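Local coordinates for ABC transporter, substrate binding protein (Polyamine) (Agrobacterium tumefaciens, PDB 4EUO), which binds gamma-aminobutyric acid selectively as a periplasmic solute-binding protein and probably delivers it to an ABC transporter, at residues A[106-111]-A[190-195]; A[102-107]-A[214-219]; A[129-134]-A[173-178]. All coordinates share one frame; numbering follows the deposited sequence.

Contact 1 (A[106-111]-A[190-195])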
ATOM      1  N   GLY A 106      -5.148  -5.592  12.320  1.00  9.06           N
ATOM      2  CA  GLY A 106      -4.057  -5.698  13.289  1.00  9.62           C
ATOM      3  C   GLY A 106      -4.572  -5.441  14.684  1.00 11.48           C
ATOM      4  O   GLY A 106      -5.542  -4.692  14.874  1.00 10.92           O
ATOM      5  N   CYS A 107      -3.917  -6.088  15.683  1.00 10.66           N
ATOM      6  CA  CYS A 107      -4.405  -5.977  17.026  1.00 10.72           C
ATOM      7  C   CYS A 107      -3.301  -6.075  18.063  1.00 12.16           C
ATOM      8  O   CYS A 107      -2.515  -7.017  18.049  1.00 12.50           O
ATOM      9  CB  CYS A 107      -5.471  -7.045  17.254  1.00 11.09           C
ATOM     10  SG  CYS A 107      -6.189  -7.022  18.913  1.00 13.72           S
ATOM     11  N   ASN A 108      -3.329  -5.157  19.027  1.00 12.70           N
ATOM     12  CA  ASN A 108      -2.430  -5.208  20.192  1.00 11.83           C
ATOM     13  C   ASN A 108      -3.191  -6.125  21.189  1.00 14.45           C
ATOM     14  O   ASN A 108      -4.005  -5.679  22.024  1.00 13.57           O
ATOM     15  CB  ASN A 108      -2.261  -3.795  20.737  1.00 13.61           C
ATOM     16  CG  ASN A 108      -1.386  -3.705  21.967  1.00 14.87           C
ATOM     17  OD1 ASN A 108      -1.291  -4.656  22.746  1.00 15.90           O
ATOM     18  ND2 ASN A 108      -0.736  -2.578  22.149  1.00 13.60           N
ATOM     19  N   VAL A 109      -2.974  -7.419  21.009  1.00 14.03           N
ATOM     20  CA  VAL A 109      -3.735  -8.463  21.687  1.00 15.50           C
ATOM     21  C   VAL A 109      -3.789  -8.361  23.220  1.00 19.37           C
ATOM     22  O   VAL A 109      -4.856  -8.509  23.819  1.00 17.69           O
ATOM     23  CB  VAL A 109      -3.316  -9.870  21.175  1.00 19.15           C
ATOM     24  CG1 VAL A 109      -1.816 -10.171  21.406  1.00 19.72           C
ATOM     25  CG2 VAL A 109      -4.200 -10.964  21.770  1.00 19.36           C
ATOM     26  N   ASP A 110      -2.658  -8.029  23.830  1.00 18.07           N
ATOM     27  CA  ASP A 110      -2.581  -7.974  25.287  1.00 19.21           C
ATOM     28  C   ASP A 110      -3.195  -6.739  25.908  1.00 23.72           C
ATOM     29  O   ASP A 110      -3.311  -6.692  27.132  1.00 25.33           O
ATOM     30  CB  ASP A 110      -1.131  -8.198  25.750  1.00 22.05           C
ATOM     31  CG  ASP A 110      -0.591  -9.598  25.494  1.00 33.08           C
ATOM     32  OD1 ASP A 110      -1.414 -10.531  25.265  1.00 33.29           O
ATOM     33  OD2 ASP A 110       0.642  -9.765  25.517  1.00 38.20           O
ATOM     34  N   SER A 111      -3.620  -5.751  25.085  1.00 16.32           N
ATOM     35  CA  SER A 111      -4.208  -4.510  25.582  0.50 15.13           C
ATOM     36  C   SER A 111      -5.729  -4.485  25.523  1.00 18.49           C
ATOM     37  O   SER A 111      -6.349  -3.511  25.959  1.00 20.04           O
ATOM     38  CB  SER A 111      -3.654  -3.324  24.800  0.50 16.11           C
ATOM     39  OG  SER A 111      -4.117  -3.391  23.462  0.50 15.69           O
ATOM     40  N   ALA A 190       0.671  -0.177  18.556  1.00 12.48           N
ATOM     41  CA  ALA A 190       1.612  -0.550  19.608  1.00 12.51           C
ATOM     42  C   ALA A 190       1.353   0.160  20.944  1.00 13.29           C
ATOM     43  O   ALA A 190       1.547  -0.464  21.996  1.00 16.09           O
ATOM     44  CB  ALA A 190       3.054  -0.321  19.144  1.00 13.40           C
ATOM     45  N   SER A 191       0.882   1.384  20.904  1.00 12.08           N
ATOM     46  CA  SER A 191       0.628   2.177  22.120  1.00 12.14           C
ATOM     47  C   SER A 191      -0.723   1.836  22.744  1.00 16.08           C
ATOM     48  O   SER A 191      -1.026   2.317  23.847  1.00 15.29           O
ATOM     49  CB  SER A 191       0.596   3.654  21.771  1.00 15.20           C
ATOM     50  OG  SER A 191      -0.527   3.987  20.980  1.00 15.52           O
ATOM     51  N   ALA A 192      -1.578   1.102  22.004  1.00 12.82           N
ATOM     52  CA  ALA A 192      -2.956   0.816  22.374  1.00 12.72           C
ATOM     53  C   ALA A 192      -3.787   2.099  22.427  1.00 13.98           C
ATOM     54  O   ALA A 192      -4.906   2.083  22.936  1.00 13.83           O
ATOM     55  CB  ALA A 192      -3.048   0.040  23.681  1.00 14.10           C
ATOM     56  N   GLU A 193      -3.311   3.197  21.792  1.00 12.70           N
ATOM     57  CA  GLU A 193      -4.149   4.381  21.651  1.00 13.42           C
ATOM     58  C   GLU A 193      -5.350   3.997  20.754  1.00 13.22           C
ATOM     59  O   GLU A 193      -6.456   4.458  20.955  1.00 13.79           O
ATOM     60  CB  GLU A 193      -3.341   5.531  21.042  1.00 14.91           C
ATOM     61  CG  GLU A 193      -4.008   6.883  20.996  1.00 21.34           C
ATOM     62  CD  GLU A 193      -3.068   7.966  20.492  1.00 22.32           C
ATOM     63  OE1 GLU A 193      -1.830   7.772  20.549  1.00 21.52           O
ATOM     64  OE2 GLU A 193      -3.579   8.986  19.984  1.00 30.24           O
ATOM     65  N   ALA A 194      -5.108   3.164  19.723  1.00 12.27           N
ATOM     66  CA  ALA A 194      -6.163   2.539  18.906  1.00 11.79           C
ATOM     67  C   ALA A 194      -5.659   1.146  18.705  1.00 12.87           C
ATOM     68  O   ALA A 194      -4.869   0.867  17.806  1.00 12.45           O
ATOM     69  CB  ALA A 194      -6.359   3.258  17.590  1.00 12.49           C
ATOM     70  N   PRO A 195      -6.013   0.247  19.640  1.00 10.81           N
ATOM     71  CA  PRO A 195      -5.360  -1.063  19.684  1.00 11.02           C
ATOM     72  C   PRO A 195      -5.695  -2.047  18.584  1.00 12.05           C
ATOM     73  O   PRO A 195      -5.082  -3.108  18.493  1.00 12.38           O
ATOM     74  CB  PRO A 195      -5.747  -1.604  21.061  1.00 13.28           C
ATOM     75  CG  PRO A 195      -7.085  -0.980  21.305  1.00 15.87           C
ATOM     76  CD  PRO A 195      -6.937   0.432  20.773  1.00 12.21           C
TER
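At the far end of strand 96-107 in this class D periplasmic binding protein, N108 centres an inverse gamma turn and meets P195, which leads into the neighbouring antiparallel strand 196-200. The backbone N of N108 donates to P195 O at 2.7 Å, and the N-H...O angle of 169° marks a nearly straight bond. The same carbonyl is approached by C107 CA, 3.3 Å from P195 O, as a CA-H...O contact, so one oxygen receives both a strong and a weak donor. The amide of N108, its CG anti to the backbone N (chi1 178°), extends to the end of helix 182-190. There ND2 lies 3.1 Å from A190 O at an angle too poor for a hydrogen bond, and its bond goes instead to I189 O. A192, with positive phi just past the helix, turns its methyl to S111, whose CB is 3.6 Å from A192 CB. The disulfide from C107 to C115 fastens the chain next to the turn. N108 O accepts a backbone bond from S111 N; in the conformer described, one of two, S111 OG donates to the same N108 O at 2.7 Å, from the same face, and lies 3.4 Å from P195 CB.

Contact 2 (A[102-107]-A[214-219]); sequences SFVIGC and VETSWA
The indole of W218 receives V104 CG1 over one face, and T216 CG2 of its own strand lies above that same face, toward the rim. V104 CG1 stands 3.8 Å from the centroid of the six-membered ring and 20° off its normal, the geometry of a CH-pi contact. At the ring edge, near its plane, S102 OG comes 3.7 Å from W218 CZ3; S102 OG hydrogen-bonds N221 OD1. The second methyl of the valine, V104 CG2, meets T216 CG2 at 3.6 Å. With CG1 anti to the carbonyl carbon (chi1 -63°), V104 directs one branch to the indole and the other to the threonine.

Beneath these side chains the backbones pair antiparallel. I105 and S217 form a hydrogen-bonded pair, with S217 N to I105 O at 2.9 Å; C107 and E215 form the next, with E215 N to C107 O at 2.9 Å. Between them, G106 faces T216 in a non-hydrogen-bonded pair. S217 OG accepts from A219 N in an ST turn where the chain turns a corner, and also hydrogen-bonds K117 O. Strand 96-107 is thus flanked by strand 215-229 here and by strand 196-200 along its other edge, while helix 201-209 packs against V214 and T216.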
ATOM      1  N   SER A 102      -1.950  -6.372   1.641  1.00  7.77           N
ATOM      2  CA  SER A 102      -3.311  -6.427   2.112  1.00  7.93           C
ATOM      3  C   SER A 102      -3.543  -5.441   3.233  1.00  8.69           C
ATOM      4  O   SER A 102      -2.623  -5.176   4.016  1.00  9.45           O
ATOM      5  CB  SER A 102      -3.614  -7.793   2.729  1.00  9.43           C
ATOM      6  OG  SER A 102      -3.594  -8.780   1.716  1.00  9.78           O
ATOM      7  N   PHE A 103      -4.774  -4.956   3.335  1.00  7.96           N
ATOM      8  CA  PHE A 103      -5.260  -4.356   4.557  1.00  7.55           C
ATOM      9  C   PHE A 103      -5.772  -5.528   5.406  1.00  8.29           C
ATOM     10  O   PHE A 103      -6.557  -6.351   4.915  1.00  8.59           O
ATOM     11  CB  PHE A 103      -6.402  -3.384   4.321  1.00  8.96           C
ATOM     12  CG  PHE A 103      -5.926  -2.127   3.668  1.00  8.20           C
ATOM     13  CD1 PHE A 103      -5.291  -1.138   4.411  1.00  9.28           C
ATOM     14  CD2 PHE A 103      -6.101  -1.931   2.313  1.00  8.13           C
ATOM     15  CE1 PHE A 103      -4.826   0.029   3.784  1.00  9.72           C
ATOM     16  CE2 PHE A 103      -5.633  -0.775   1.698  1.00  9.91           C
ATOM     17  CZ  PHE A 103      -5.026   0.216   2.445  1.00  8.89           C
ATOM     18  N   VAL A 104      -5.303  -5.609   6.634  1.00  8.19           N
ATOM     19  CA  VAL A 104      -5.651  -6.653   7.597  1.00  7.67           C
ATOM     20  C   VAL A 104      -6.088  -6.023   8.883  1.00  8.71           C
ATOM     21  O   VAL A 104      -5.896  -4.816   9.119  1.00  8.51           O
ATOM     22  CB  VAL A 104      -4.429  -7.563   7.856  1.00  9.09           C
ATOM     23  CG1 VAL A 104      -4.012  -8.280   6.571  1.00  9.67           C
ATOM     24  CG2 VAL A 104      -3.248  -6.754   8.412  1.00  9.44           C
ATOM     25  N   ILE A 105      -6.644  -6.858   9.774  1.00  8.39           N
ATOM     26  CA  ILE A 105      -7.065  -6.346  11.067  1.00  8.55           C
ATOM     27  C   ILE A 105      -5.952  -6.622  12.056  1.00  9.37           C
ATOM     28  O   ILE A 105      -5.789  -7.766  12.528  1.00 10.23           O
ATOM     29  CB  ILE A 105      -8.414  -6.942  11.507  1.00 10.82           C
ATOM     30  CG1 ILE A 105      -9.483  -6.678  10.424  1.00 10.90           C
ATOM     31  CG2 ILE A 105      -8.833  -6.328  12.847  1.00 13.26           C
ATOM     32  CD1 ILE A 105     -10.842  -7.379  10.692  1.00 14.77           C
ATOM     33  N   GLY A 106      -5.148  -5.592  12.320  1.00  9.06           N
ATOM     34  CA  GLY A 106      -4.057  -5.698  13.289  1.00  9.62           C
ATOM     35  C   GLY A 106      -4.572  -5.441  14.684  1.00 11.48           C
ATOM     36  O   GLY A 106      -5.542  -4.692  14.874  1.00 10.92           O
ATOM     37  N   CYS A 107      -3.917  -6.088  15.683  1.00 10.66           N
ATOM     38  CA  CYS A 107      -4.405  -5.977  17.026  1.00 10.72           C
ATOM     39  C   CYS A 107      -3.301  -6.075  18.063  1.00 12.16           C
ATOM     40  O   CYS A 107      -2.515  -7.017  18.049  1.00 12.50           O
ATOM     41  CB  CYS A 107      -5.471  -7.045  17.254  1.00 11.09           C
ATOM     42  SG  CYS A 107      -6.189  -7.022  18.913  1.00 13.72           S
ATOM     43  N   VAL A 214       1.925  -8.432  18.360  1.00 17.24           N
ATOM     44  CA  VAL A 214       0.725  -8.051  17.609  1.00 16.37           C
ATOM     45  C   VAL A 214       0.121  -9.281  16.975  1.00 19.33           C
ATOM     46  O   VAL A 214       0.828 -10.251  16.686  1.00 22.76           O
ATOM     47  CB  VAL A 214       0.978  -6.947  16.537  1.00 20.74           C
ATOM     48  CG1 VAL A 214       1.220  -5.593  17.175  1.00 20.53           C
ATOM     49  CG2 VAL A 214       2.114  -7.312  15.586  1.00 22.02           C
ATOM     50  N   GLU A 215      -1.198  -9.276  16.817  1.00 13.66           N
ATOM     51  CA  GLU A 215      -1.918 -10.337  16.140  1.00 14.35           C
ATOM     52  C   GLU A 215      -2.491  -9.723  14.855  1.00 15.43           C
ATOM     53  O   GLU A 215      -2.837  -8.524  14.816  1.00 14.87           O
ATOM     54  CB  GLU A 215      -3.085 -10.771  17.028  1.00 17.01           C
ATOM     55  CG  GLU A 215      -3.640 -12.153  16.787  1.00 30.15           C
ATOM     56  CD  GLU A 215      -4.468 -12.576  17.979  1.00 29.65           C
ATOM     57  OE1 GLU A 215      -5.681 -12.267  17.984  1.00 23.37           O
ATOM     58  OE2 GLU A 215      -3.891 -13.122  18.947  1.00 27.40           O
ATOM     59  N   THR A 216      -2.603 -10.549  13.818  1.00 12.12           N
ATOM     60  CA  THR A 216      -3.194 -10.125  12.555  1.00 11.08           C
ATOM     61  C   THR A 216      -4.315 -11.102  12.197  1.00 12.77           C
ATOM     62  O   THR A 216      -4.069 -12.310  12.175  1.00 12.75           O
ATOM     63  CB  THR A 216      -2.148 -10.149  11.432  1.00 13.26           C
ATOM     64  OG1 THR A 216      -1.177  -9.131  11.686  1.00 14.60           O
ATOM     65  CG2 THR A 216      -2.748  -9.894  10.082  1.00 14.79           C
ATOM     66  N   SER A 217      -5.511 -10.583  11.903  1.00  9.13           N
ATOM     67  CA  SER A 217      -6.561 -11.402  11.308  1.00  9.09           C
ATOM     68  C   SER A 217      -6.580 -11.130   9.812  1.00 11.21           C
ATOM     69  O   SER A 217      -6.730  -9.964   9.399  1.00 10.21           O
ATOM     70  CB  SER A 217      -7.932 -11.129  11.904  1.00 10.20           C
ATOM     71  OG  SER A 217      -8.880 -11.892  11.159  1.00 11.29           O
ATOM     72  N   TRP A 218      -6.462 -12.201   9.015  1.00  9.68           N
ATOM     73  CA  TRP A 218      -6.508 -12.129   7.554  1.00 10.11           C
ATOM     74  C   TRP A 218      -7.916 -12.412   7.021  1.00 10.60           C
ATOM     75  O   TRP A 218      -8.080 -12.561   5.794  1.00  9.68           O
ATOM     76  CB  TRP A 218      -5.525 -13.133   6.957  1.00 10.19           C
ATOM     77  CG  TRP A 218      -4.097 -12.788   7.245  1.00 10.56           C
ATOM     78  CD1 TRP A 218      -3.348 -13.182   8.324  1.00 13.35           C
ATOM     79  CD2 TRP A 218      -3.218 -12.054   6.390  1.00 10.09           C
ATOM     80  NE1 TRP A 218      -2.058 -12.716   8.196  1.00 12.43           N
ATOM     81  CE2 TRP A 218      -1.947 -12.032   7.008  1.00 12.10           C
ATOM     82  CE3 TRP A 218      -3.370 -11.443   5.133  1.00 10.16           C
ATOM     83  CZ2 TRP A 218      -0.850 -11.398   6.424  1.00 11.09           C
ATOM     84  CZ3 TRP A 218      -2.284 -10.827   4.555  1.00 10.79           C
ATOM     85  CH2 TRP A 218      -1.053 -10.779   5.211  1.00 10.92           C
ATOM     86  N   ALA A 219      -8.934 -12.440   7.907  1.00  9.05           N
ATOM     87  CA  ALA A 219     -10.292 -12.721   7.442  1.00  9.91           C
ATOM     88  C   ALA A 219     -10.804 -11.589   6.540  1.00 11.15           C
ATOM     89  O   ALA A 219     -10.916 -10.443   6.960  1.00 10.07           O
ATOM     90  CB  ALA A 219     -11.226 -12.926   8.636  1.00 11.19           C
TER

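Contact 3 (A[129-134]-A[173-178])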
ATOM      1  N   PRO A 129     -15.094  -2.727  22.396  1.00 15.12           N
ATOM      2  CA  PRO A 129     -15.097  -1.290  22.687  1.00 14.33           C
ATOM      3  C   PRO A 129     -13.800  -0.551  22.422  1.00 15.47           C
ATOM      4  O   PRO A 129     -12.742  -1.160  22.375  1.00 15.83           O
ATOM      5  CB  PRO A 129     -15.482  -1.219  24.185  1.00 15.62           C
ATOM      6  CG  PRO A 129     -15.183  -2.534  24.727  1.00 21.11           C
ATOM      7  CD  PRO A 129     -15.316  -3.538  23.622  1.00 16.81           C
ATOM      8  N   GLY A 130     -13.925   0.765  22.292  1.00 14.98           N
ATOM      9  CA  GLY A 130     -12.781   1.649  22.238  1.00 14.29           C
ATOM     10  C   GLY A 130     -12.434   2.195  20.877  1.00 14.59           C
ATOM     11  O   GLY A 130     -13.231   2.132  19.938  1.00 13.98           O
ATOM     12  N   LYS A 131     -11.237   2.756  20.800  1.00 13.46           N
ATOM     13  CA  LYS A 131     -10.810   3.367  19.547  0.50 12.54           C
ATOM     14  C   LYS A 131     -10.291   2.339  18.568  1.00 14.06           C
ATOM     15  O   LYS A 131      -9.716   1.335  18.956  1.00 13.19           O
ATOM     16  CB  LYS A 131      -9.784   4.497  19.757  0.50 12.79           C
ATOM     17  CG  LYS A 131     -10.239   5.658  20.654  0.50 13.30           C
ATOM     18  CD  LYS A 131     -11.512   6.365  20.165  0.50 15.59           C
ATOM     19  CE  LYS A 131     -11.909   7.533  21.046  0.50 16.38           C
ATOM     20  NZ  LYS A 131     -12.098   7.126  22.468  0.50 24.70           N
ATOM     21  N   ARG A 132     -10.553   2.594  17.294  1.00 11.35           N
ATOM     22  CA  ARG A 132     -10.084   1.747  16.201  1.00 10.83           C
ATOM     23  C   ARG A 132      -9.486   2.664  15.167  1.00 11.01           C
ATOM     24  O   ARG A 132      -9.887   3.818  15.064  1.00 11.21           O
ATOM     25  CB  ARG A 132     -11.183   0.855  15.606  1.00 11.41           C
ATOM     26  CG  ARG A 132     -12.477   1.581  15.266  1.00 11.16           C
ATOM     27  CD  ARG A 132     -13.521   1.410  16.391  1.00 12.37           C
ATOM     28  NE  ARG A 132     -14.052   0.041  16.405  1.00 11.48           N
ATOM     29  CZ  ARG A 132     -14.346  -0.666  17.499  1.00 13.44           C
ATOM     30  NH1 ARG A 132     -14.157  -0.142  18.720  1.00 14.31           N
ATOM     31  NH2 ARG A 132     -14.854  -1.890  17.387  1.00 12.92           N
ATOM     32  N   THR A 133      -8.529   2.142  14.397  1.00  9.70           N
ATOM     33  CA  THR A 133      -7.820   2.997  13.437  1.00  9.01           C
ATOM     34  C   THR A 133      -7.988   2.561  11.996  1.00 10.28           C
ATOM     35  O   THR A 133      -8.022   1.362  11.672  1.00 10.00           O
ATOM     36  CB  THR A 133      -6.343   3.159  13.883  1.00  9.98           C
ATOM     37  OG1 THR A 133      -5.720   4.118  13.032  1.00  9.83           O
ATOM     38  CG2 THR A 133      -5.525   1.896  13.818  1.00 10.67           C
ATOM     39  N   PHE A 134      -8.102   3.557  11.136  1.00  8.56           N
ATOM     40  CA  PHE A 134      -8.285   3.377   9.689  1.00  7.67           C
ATOM     41  C   PHE A 134      -7.446   4.413   8.978  1.00  9.26           C
ATOM     42  O   PHE A 134      -7.172   5.495   9.541  1.00  9.13           O
ATOM     43  CB  PHE A 134      -9.747   3.620   9.310  1.00  9.63           C
ATOM     44  CG  PHE A 134     -10.683   2.540   9.788  1.00  9.99           C
ATOM     45  CD1 PHE A 134     -10.829   1.351   9.076  1.00 10.75           C
ATOM     46  CD2 PHE A 134     -11.439   2.717  10.937  1.00 11.23           C
ATOM     47  CE1 PHE A 134     -11.721   0.359   9.505  1.00 11.69           C
ATOM     48  CE2 PHE A 134     -12.283   1.694  11.396  1.00 12.14           C
ATOM     49  CZ  PHE A 134     -12.442   0.541  10.666  1.00 11.30           C
ATOM     50  N   LYS A 173     -17.916   6.427  13.715  1.00 13.33           N
ATOM     51  CA  LYS A 173     -17.086   7.581  13.387  1.00 13.32           C
ATOM     52  C   LYS A 173     -16.385   8.208  14.578  1.00 15.53           C
ATOM     53  O   LYS A 173     -15.197   8.509  14.492  1.00 14.39           O
ATOM     54  CB  LYS A 173     -17.888   8.622  12.603  1.00 15.14           C
ATOM     55  CG  LYS A 173     -17.009   9.593  11.825  1.00 15.54           C
ATOM     56  CD  LYS A 173     -17.870  10.588  11.091  1.00 16.82           C
ATOM     57  CE  LYS A 173     -17.054  11.470  10.192  1.00 19.11           C
ATOM     58  NZ  LYS A 173     -17.917  12.565   9.653  1.00 24.96           N
ATOM     59  N   SER A 174     -17.101   8.401  15.704  1.00 15.05           N
ATOM     60  CA  SER A 174     -16.479   9.049  16.868  1.00 15.60           C
ATOM     61  C   SER A 174     -15.434   8.184  17.541  1.00 15.93           C
ATOM     62  O   SER A 174     -14.681   8.665  18.389  1.00 16.97           O
ATOM     63  CB  SER A 174     -17.522   9.514  17.879  1.00 19.36           C
ATOM     64  OG  SER A 174     -18.096   8.407  18.544  1.00 24.60           O
ATOM     65  N   ASP A 175     -15.366   6.891  17.172  1.00 13.51           N
ATOM     66  CA  ASP A 175     -14.383   5.982  17.745  1.00 13.15           C
ATOM     67  C   ASP A 175     -13.198   5.699  16.817  1.00 12.19           C
ATOM     68  O   ASP A 175     -12.343   4.874  17.139  1.00 13.74           O
ATOM     69  CB  ASP A 175     -15.023   4.699  18.290  1.00 15.06           C
ATOM     70  CG  ASP A 175     -15.634   4.933  19.684  1.00 25.90           C
ATOM     71  OD1 ASP A 175     -15.014   5.676  20.504  1.00 25.64           O
ATOM     72  OD2 ASP A 175     -16.713   4.387  19.952  1.00 29.81           O
ATOM     73  N   ILE A 176     -13.122   6.456  15.718  1.00 11.73           N
ATOM     74  CA  ILE A 176     -11.997   6.291  14.793  1.00 10.73           C
ATOM     75  C   ILE A 176     -10.854   7.268  15.139  1.00 12.22           C
ATOM     76  O   ILE A 176     -11.090   8.488  15.314  1.00 11.71           O
ATOM     77  CB  ILE A 176     -12.452   6.509  13.323  1.00 11.90           C
ATOM     78  CG1 ILE A 176     -13.487   5.441  12.913  1.00 12.56           C
ATOM     79  CG2 ILE A 176     -11.202   6.507  12.376  1.00 11.91           C
ATOM     80  CD1 ILE A 176     -14.081   5.631  11.541  1.00 12.68           C
ATOM     81  N   ILE A 177      -9.631   6.763  15.147  1.00 11.22           N
ATOM     82  CA  ILE A 177      -8.442   7.599  15.152  1.00  9.88           C
ATOM     83  C   ILE A 177      -7.793   7.261  13.782  1.00 11.80           C
ATOM     84  O   ILE A 177      -7.513   6.077  13.502  1.00 11.19           O
ATOM     85  CB  ILE A 177      -7.465   7.308  16.300  1.00 11.81           C
ATOM     86  CG1 ILE A 177      -8.121   7.609  17.656  1.00 12.28           C
ATOM     87  CG2 ILE A 177      -6.173   8.165  16.114  1.00 12.28           C
ATOM     88  CD1 ILE A 177      -7.256   7.305  18.833  1.00 12.68           C
ATOM     89  N   TRP A 178      -7.576   8.255  12.944  1.00 10.54           N
ATOM     90  CA  TRP A 178      -7.061   8.016  11.606  1.00  9.78           C
ATOM     91  C   TRP A 178      -5.560   7.886  11.589  1.00 11.00           C
ATOM     92  O   TRP A 178      -4.884   8.556  12.373  1.00 11.53           O
ATOM     93  CB  TRP A 178      -7.468   9.185  10.697  1.00 10.46           C
ATOM     94  CG  TRP A 178      -8.945   9.403  10.662  1.00 10.10           C
ATOM     95  CD1 TRP A 178      -9.659  10.340  11.375  1.00 12.45           C
ATOM     96  CD2 TRP A 178      -9.889   8.697   9.860  1.00  9.66           C
ATOM     97  NE1 TRP A 178     -10.995  10.245  11.063  1.00 12.22           N
ATOM     98  CE2 TRP A 178     -11.167   9.232  10.141  1.00 11.59           C
ATOM     99  CE3 TRP A 178      -9.786   7.626   8.939  1.00 10.37           C
ATOM    100  CZ2 TRP A 178     -12.327   8.752   9.523  1.00 11.84           C
ATOM    101  CZ3 TRP A 178     -10.934   7.163   8.326  1.00 11.30           C
ATOM    102  CH2 TRP A 178     -12.188   7.718   8.624  1.00 12.26           C
TER
HETATM  103  O   HOH W   1     -16.410   2.232  22.262  1.00 37.30           O
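Backbone hydrogen bonds carry the pairing: R132 N donates to D175 O at 2.9 Å (N-H...O 164°), and R132 O accepts from I177 N at 3.0 Å, so R132 brackets I176 as expected of a parallel bridge. T133 OG1, anti to the backbone N (chi1 -173°), adds a side-chain bond, donating to I177 O at 2.7 Å.

The two strands, 132-135 and 176-179, are parallel neighbours in the mixed sheet of the periplasmic binding protein fold, and the chain between them includes helices 142-149 and 162-170. Their short segments run 40° apart, with axes 4.7 Å from each other at the closest approach.

Charged groups gather where the segments begin. In one of its two conformers K131 crosses D175 at about a right angle, and K131 NZ makes at most a long, weak salt bridge, 3.8 Å from D175 OD1. A water links G130 N to D175 OD2. The bent chain of R132 folds its guanidinium back to donate from NH1 to G130 O at 2.7 Å; F128 O takes a further bond from NH1, and L122 O one from NE, which together fix the group.

Apolar contacts occupy the face bearing I176, F134 and W178. I176 CG2 lies over the centre of the W178 ring, F134 CD2 approaches I176 CG1, and F134 CB is 3.9 Å from W178 CZ3.

In the fold
All three contacts reach one mixed sheet: contacts 2 and 3 pair neighbouring strands, while contact 1 joins the turn after strand 96-107 to the loop leading into 196-200. Contacts 1 and 2 have centres about 12 Å apart, share G106 and C107, and touch through V109 and E215. Contact 3, its centre also about 12 Å from that of contact 1, meets it where P195 and A194 pack on K131 and T133; the centres of contacts 2 and 3 are about 16 Å apart, without touching. In sequence, both segments of contact 3 fall between 106-111 and 190-195, and 214-219 comes last. Spatially, strands run 215-229, 96-107, 196-200, 132-135 and 176-179. The side chains of S102 and T133 are about 10 and 14 Å from bound gamma-aminobutyric acid, outside its immediate pocket.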